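PDB 5XBU: endo-beta-1,4-glucanase from Ampullaria crossean, which probably hydrolyses internal beta-1,4-glucosidic bonds of cellulose, as a cellulase of glycoside hydrolase family 45. Local coordinates for residues 94-107 / 153-167. Numbering follows the deposited sequence.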
loop_
_atom_site.group_PDB
_atom_site.type_symbol
_atom_site.label_atom_id
_atom_site.label_comp_id
_atom_site.label_asym_id
_atom_site.label_seq_id
_atom_site.Cartn_x
_atom_site.Cartn_y
_atom_site.Cartn_z
ATOM N N LYS A 94 -8.029 -3.828 -15.521
ATOM C CA LYS A 94 -7.407 -2.880 -14.606
ATOM C C LYS A 94 -6.098 -3.428 -14.052
ATOM O O LYS A 94 -5.727 -3.140 -12.904
ATOM C CB LYS A 94 -8.394 -2.506 -13.511
ATOM C CG LYS A 94 -9.561 -1.760 -14.124
ATOM C CD LYS A 94 -10.636 -1.395 -13.166
ATOM C CE LYS A 94 -11.604 -0.439 -13.835
ATOM N NZ LYS A 94 -12.894 -0.441 -13.143
ATOM N N GLY A 95 -5.390 -4.208 -14.851
ATOM C CA GLY A 95 -4.132 -4.784 -14.430
ATOM C C GLY A 95 -3.816 -5.974 -15.310
ATOM O O GLY A 95 -4.454 -6.184 -16.339
ATOM N N GLY A 96 -2.817 -6.744 -14.886
ATOM C CA GLY A 96 -2.449 -7.957 -15.600
ATOM C C GLY A 96 -1.635 -8.853 -14.697
ATOM O O GLY A 96 -1.301 -8.500 -13.561
ATOM N N ALA A 97 -1.319 -10.044 -15.236
ATOM C CA ALA A 97 -0.619 -11.064 -14.470
ATOM C C ALA A 97 0.880 -10.797 -14.532
ATOM O O ALA A 97 1.435 -10.661 -15.630
ATOM C CB ALA A 97 -0.928 -12.461 -15.033
ATOM N N PRO A 98 1.579 -10.759 -13.407
ATOM C CA PRO A 98 2.985 -10.368 -13.438
ATOM C C PRO A 98 3.869 -11.512 -13.903
ATOM O O PRO A 98 3.448 -12.683 -13.912
ATOM C CB PRO A 98 3.276 -9.991 -11.982
ATOM C CG PRO A 98 2.319 -10.842 -11.215
ATOM C CD PRO A 98 1.067 -10.860 -12.022
ATOM N N PRO A 99 5.115 -11.210 -14.286
ATOM C CA PRO A 99 6.014 -12.264 -14.798
ATOM C C PRO A 99 6.473 -13.262 -13.754
ATOM O O PRO A 99 6.815 -14.397 -14.110
ATOM C CB PRO A 99 7.205 -11.461 -15.344
ATOM C CG PRO A 99 7.172 -10.178 -14.533
ATOM C CD PRO A 99 5.712 -9.867 -14.442
ATOM N N ASN A 100 6.491 -12.883 -12.479
ATOM C CA ASN A 100 6.855 -13.786 -11.404
ATOM C C ASN A 100 6.094 -13.360 -10.163
ATOM O O ASN A 100 5.426 -12.320 -10.147
ATOM C CB ASN A 100 8.358 -13.849 -11.176
ATOM C CG ASN A 100 8.899 -12.538 -10.646
ATOM O OD1 ASN A 100 8.493 -12.076 -9.586
ATOM N ND2 ASN A 100 9.764 -11.911 -11.397
ATOM N N HIS A 101 6.168 -14.210 -9.146
ATOM C CA HIS A 101 5.492 -13.956 -7.871
ATOM C C HIS A 101 6.476 -13.697 -6.743
ATOM O O HIS A 101 6.173 -13.960 -5.581
ATOM C CB HIS A 101 4.536 -15.087 -7.510
ATOM C CG HIS A 101 3.491 -15.334 -8.542
ATOM N ND1 HIS A 101 2.655 -16.425 -8.497
ATOM C CD2 HIS A 101 3.144 -14.631 -9.648
ATOM C CE1 HIS A 101 1.844 -16.380 -9.537
ATOM N NE2 HIS A 101 2.120 -15.310 -10.259
ATOM N N ASN A 102 7.641 -13.165 -7.044
ATOM C CA ASN A 102 8.570 -12.827 -5.980
ATOM C C ASN A 102 7.905 -11.823 -5.035
ATOM O O ASN A 102 7.325 -10.831 -5.497
ATOM C CB ASN A 102 9.817 -12.127 -6.544
ATOM C CG ASN A 102 10.667 -12.987 -7.437
ATOM O OD1 ASN A 102 10.607 -14.213 -7.425
ATOM N ND2 ASN A 102 11.478 -12.326 -8.245
ATOM N N PRO A 103 7.995 -12.027 -3.726
ATOM C CA PRO A 103 7.436 -11.055 -2.787
ATOM C C PRO A 103 8.293 -9.802 -2.754
ATOM O O PRO A 103 9.480 -9.810 -3.084
ATOM C CB PRO A 103 7.493 -11.787 -1.449
ATOM C CG PRO A 103 8.586 -12.785 -1.585
ATOM C CD PRO A 103 8.652 -13.155 -3.044
ATOM N N VAL A 104 7.661 -8.704 -2.368
ATOM C CA VAL A 104 8.368 -7.441 -2.191
ATOM C C VAL A 104 7.831 -6.771 -0.932
ATOM O O VAL A 104 6.622 -6.736 -0.705
ATOM C CB VAL A 104 8.215 -6.520 -3.423
ATOM C CG1 VAL A 104 8.993 -5.250 -3.242
ATOM C CG2 VAL A 104 8.664 -7.223 -4.728
ATOM N N VAL A 105 8.738 -6.243 -0.131
ATOM C CA VAL A 105 8.420 -5.509 1.091
ATOM C C VAL A 105 8.392 -4.016 0.792
ATOM O O VAL A 105 9.343 -3.463 0.224
ATOM C CB VAL A 105 9.414 -5.842 2.215
ATOM C CG1 VAL A 105 9.157 -4.984 3.468
ATOM C CG2 VAL A 105 9.394 -7.326 2.572
ATOM N N PHE A 106 7.314 -3.355 1.215
ATOM C CA PHE A 106 7.139 -1.922 1.049
ATOM C C PHE A 106 6.960 -1.278 2.418
ATOM O O PHE A 106 6.292 -1.836 3.297
ATOM C CB PHE A 106 5.905 -1.590 0.217
ATOM C CG PHE A 106 5.979 -2.100 -1.203
ATOM C CD1 PHE A 106 5.659 -3.415 -1.481
ATOM C CD2 PHE A 106 6.378 -1.273 -2.242
ATOM C CE1 PHE A 106 5.744 -3.907 -2.780
ATOM C CE2 PHE A 106 6.472 -1.749 -3.545
ATOM C CZ PHE A 106 6.154 -3.077 -3.797
ATOM N N MET A 107 7.480 -0.071 2.585
ATOM C CA MET A 107 7.263 0.703 3.804
ATOM C C MET A 107 6.189 1.757 3.596
ATOM O O MET A 107 6.164 2.454 2.577
ATOM C CB MET A 107 8.575 1.353 4.259
ATOM C CG MET A 107 8.434 2.053 5.621
ATOM S SD MET A 107 10.022 2.463 6.359
ATOM C CE MET A 107 10.556 3.801 5.273
ATOM N N LEU A 153 9.666 -4.166 -11.377
ATOM C CA LEU A 153 9.052 -5.412 -10.939
ATOM C C LEU A 153 8.136 -6.000 -12.007
ATOM O O LEU A 153 7.738 -7.163 -11.887
ATOM C CB LEU A 153 8.203 -5.180 -9.667
ATOM C CG LEU A 153 8.923 -4.625 -8.437
ATOM C CD1 LEU A 153 7.916 -4.245 -7.378
ATOM C CD2 LEU A 153 9.942 -5.601 -7.873
ATOM N N HIS A 154 7.738 -5.191 -12.997
ATOM C CA HIS A 154 6.739 -5.554 -14.006
ATOM C C HIS A 154 5.389 -5.849 -13.371
ATOM O O HIS A 154 4.643 -6.721 -13.818
ATOM C CB HIS A 154 7.211 -6.674 -14.917
ATOM C CG HIS A 154 8.523 -6.371 -15.545
ATOM N ND1 HIS A 154 8.694 -5.330 -16.430
ATOM C CD2 HIS A 154 9.753 -6.892 -15.338
ATOM C CE1 HIS A 154 9.959 -5.266 -16.794
ATOM N NE2 HIS A 154 10.627 -6.204 -16.144
ATOM N N TRP A 155 5.068 -5.101 -12.322
ATOM C CA TRP A 155 3.780 -5.224 -11.653
ATOM C C TRP A 155 2.807 -4.243 -12.291
ATOM O O TRP A 155 3.029 -3.023 -12.246
ATOM C CB TRP A 155 3.922 -4.911 -10.168
ATOM C CG TRP A 155 4.516 -5.996 -9.330
ATOM C CD1 TRP A 155 5.197 -7.100 -9.763
ATOM C CD2 TRP A 155 4.483 -6.086 -7.897
ATOM N NE1 TRP A 155 5.590 -7.873 -8.697
ATOM C CE2 TRP A 155 5.167 -7.264 -7.534
ATOM C CE3 TRP A 155 3.910 -5.294 -6.891
ATOM C CZ2 TRP A 155 5.307 -7.670 -6.209
ATOM C CZ3 TRP A 155 4.037 -5.703 -5.587
ATOM C CH2 TRP A 155 4.715 -6.879 -5.241
ATOM N N ASP A 156 1.741 -4.772 -12.877
ATOM C CA ASP A 156 0.643 -3.999 -13.441
ATOM C C ASP A 156 -0.582 -4.259 -12.558
ATOM O O ASP A 156 -1.405 -5.140 -12.818
ATOM C CB ASP A 156 0.386 -4.397 -14.874
ATOM C CG ASP A 156 -0.729 -3.601 -15.510
ATOM O OD1 ASP A 156 -1.197 -2.594 -14.928
ATOM O OD2 ASP A 156 -1.145 -3.996 -16.607
ATOM N N ASN A 157 -0.678 -3.479 -11.484
ATOM C CA ASN A 157 -1.753 -3.582 -10.511
ATOM C C ASN A 157 -2.040 -5.022 -10.068
ATOM O O ASN A 157 -3.200 -5.440 -10.036
ATOM C CB ASN A 157 -3.031 -2.933 -11.024
ATOM C CG ASN A 157 -2.882 -1.506 -11.431
ATOM O OD1 ASN A 157 -1.897 -0.848 -11.124
ATOM N ND2 ASN A 157 -3.910 -0.992 -12.120
ATOM N N PRO A 158 -1.023 -5.792 -9.697
ATOM C CA PRO A 158 -1.306 -7.185 -9.338
ATOM C C PRO A 158 -2.131 -7.288 -8.068
ATOM O O PRO A 158 -1.996 -6.492 -7.128
ATOM C CB PRO A 158 0.082 -7.782 -9.106
ATOM C CG PRO A 158 0.921 -6.589 -8.695
ATOM C CD PRO A 158 0.406 -5.488 -9.554
ATOM N N GLU A 159 -2.928 -8.346 -8.021
ATOM C CA GLU A 159 -3.506 -8.858 -6.783
ATOM C C GLU A 159 -2.408 -9.504 -5.950
ATOM O O GLU A 159 -1.555 -10.228 -6.483
ATOM C CB GLU A 159 -4.559 -9.917 -7.159
ATOM C CG GLU A 159 -5.321 -10.517 -5.996
ATOM C CD GLU A 159 -6.285 -11.597 -6.494
ATOM O OE1 GLU A 159 -7.519 -11.445 -6.320
ATOM O OE2 GLU A 159 -5.791 -12.602 -7.054
ATOM N N VAL A 160 -2.414 -9.249 -4.639
ATOM C CA VAL A 160 -1.377 -9.781 -3.769
ATOM C C VAL A 160 -2.019 -10.307 -2.492
ATOM O O VAL A 160 -3.119 -9.898 -2.115
ATOM C CB VAL A 160 -0.318 -8.709 -3.408
ATOM C CG1 VAL A 160 0.332 -8.144 -4.682
ATOM C CG2 VAL A 160 -0.955 -7.558 -2.609
ATOM N N THR A 161 -1.304 -11.187 -1.801
ATOM C CA THR A 161 -1.536 -11.376 -0.382
ATOM C C THR A 161 -0.637 -10.415 0.392
ATOM O O THR A 161 0.430 -10.025 -0.093
ATOM C CB THR A 161 -1.323 -12.818 0.080
ATOM O OG1 THR A 161 0.013 -13.245 -0.192
ATOM C CG2 THR A 161 -2.336 -13.760 -0.584
ATOM N N TRP A 162 -1.093 -9.998 1.582
ATOM C CA TRP A 162 -0.371 -8.974 2.321
ATOM C C TRP A 162 -0.212 -9.378 3.778
ATOM O O TRP A 162 -1.091 -10.013 4.378
ATOM C CB TRP A 162 -1.064 -7.595 2.204
ATOM C CG TRP A 162 -2.221 -7.372 3.155
ATOM C CD1 TRP A 162 -3.529 -7.779 3.058
ATOM C CD2 TRP A 162 -2.138 -6.647 4.393
ATOM N NE1 TRP A 162 -4.234 -7.376 4.151
ATOM C CE2 TRP A 162 -3.404 -6.685 4.987
ATOM C CE3 TRP A 162 -1.102 -5.972 5.053
ATOM C CZ2 TRP A 162 -3.674 -6.058 6.190
ATOM C CZ3 TRP A 162 -1.364 -5.348 6.226
ATOM C CH2 TRP A 162 -2.649 -5.404 6.795
ATOM N N GLU A 163 0.921 -8.993 4.363
ATOM C CA GLU A 163 1.083 -9.105 5.807
ATOM C C GLU A 163 2.070 -8.066 6.274
ATOM O O GLU A 163 2.953 -7.651 5.526
ATOM C CB GLU A 163 1.583 -10.471 6.286
ATOM C CG GLU A 163 2.897 -10.857 5.644
ATOM C CD GLU A 163 3.510 -12.150 6.185
ATOM O OE1 GLU A 163 4.436 -12.688 5.543
ATOM O OE2 GLU A 163 3.090 -12.614 7.248
ATOM N N GLU A 164 1.931 -7.654 7.519
ATOM C CA GLU A 164 2.921 -6.770 8.129
ATOM C C GLU A 164 4.150 -7.581 8.497
ATOM O O GLU A 164 4.046 -8.718 8.960
ATOM C CB GLU A 164 2.399 -6.125 9.392
ATOM C CG GLU A 164 1.597 -4.921 9.134
ATOM C CD GLU A 164 1.164 -4.180 10.398
ATOM O OE1 GLU A 164 1.737 -4.349 11.511
ATOM O OE2 GLU A 164 0.250 -3.369 10.243
ATOM N N VAL A 165 5.320 -6.991 8.301
ATOM C CA VAL A 165 6.587 -7.637 8.629
ATOM C C VAL A 165 7.502 -6.588 9.238
ATOM O O VAL A 165 7.353 -5.390 8.975
ATOM C CB VAL A 165 7.256 -8.244 7.365
ATOM C CG1 VAL A 165 6.380 -9.298 6.747
ATOM C CG2 VAL A 165 7.550 -7.177 6.307
ATOM N N PRO A 166 8.487 -7.009 10.019
ATOM C CA PRO A 166 9.517 -6.054 10.435
ATOM C C PRO A 166 10.177 -5.421 9.218
ATOM O O PRO A 166 10.452 -6.080 8.214
ATOM C CB PRO A 166 10.513 -6.922 11.211
ATOM C CG PRO A 166 9.758 -8.123 11.595
ATOM C CD PRO A 166 8.718 -8.358 10.559
ATOM N N CYS A 167 10.459 -4.129 9.296
ATOM C CA CYS A 167 11.109 -3.475 8.166
ATOM C C CYS A 167 12.553 -3.930 8.017
ATOM O O CYS A 167 13.263 -4.104 9.007
ATOM C CB CYS A 167 11.102 -1.952 8.298
ATOM S SG CYS A 167 9.470 -1.201 8.139
HETATM O O HOH W 1 -5.773 -5.092 -10.870
HETATM O O HOH W 2 1.302 -7.513 -13.207
HETATM O O HOH W 3 7.435 -9.982 -8.068
HETATM O O HOH W 4 6.698 -9.981 -11.384
#
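Gly-95 and Asn-157 bring the two backbones closest, 4.7 Å between their CA atoms, and Gly-96 N gives the one direct backbone hydrogen bond, to Asp-156 O. Gly-95 has to lack a side chain: a CB would collide with Asp-156 O. Beside it the Asn-157 amide donates from ND2 to Lys-94 O (2.9 Å, N-H...O 160°), reaching the carbonyl from above its plane; water 1 lies within hydrogen-bonding distance of Lys-94 O and Asn-157 O. The Lys-94 ammonium turns away to a salt bridge with Glu-119.

Trp-155 fills the space between the loops. Its CG lies anti to its own carbonyl carbon (chi1 -77°), which swings the indole back toward 94-107 although CB points away. Pro-158 CG lies over one face, toward its rim, and Leu-153 CD1 sits over the centre of the other, 3.9 Å above the plane. NE1 donates to water 3 (2.9 Å), which lies in the ring plane within reach of Asn-100 OD1 and Asn-102 O. Asn suits position 100 because OD1 also closes an Asx turn on Asn-102 N.

In this double-psi beta-barrel fold, strands 104-108 and 160-165 are not paired with each other; both flank strand 81-86. Val-104 and Phe-106 pack on Leu-153 and Trp-155, which precede strand 160-165. Val-104 CG2 meets Trp-155 CZ2 at 3.7 Å and Leu-153 CD2 tip to tip, the beta-branched valine suiting an extended, buried strand position. The Phe-106 ring meets the indole obliquely, planes at 47°, with CE1 3.7 Å from Trp-155 CZ3. With an alanine here instead of Trp-155, Phe-106 and Val-104 would probably lose the indole they pack on, and water 3 its N-H donor. Farther along, Val-105 CG1 touches Val-165 CG2 (3.9 Å) across the strands, and Met-107 SD lies against Cys-167 SG, fixed by its disulfide to Cys-81.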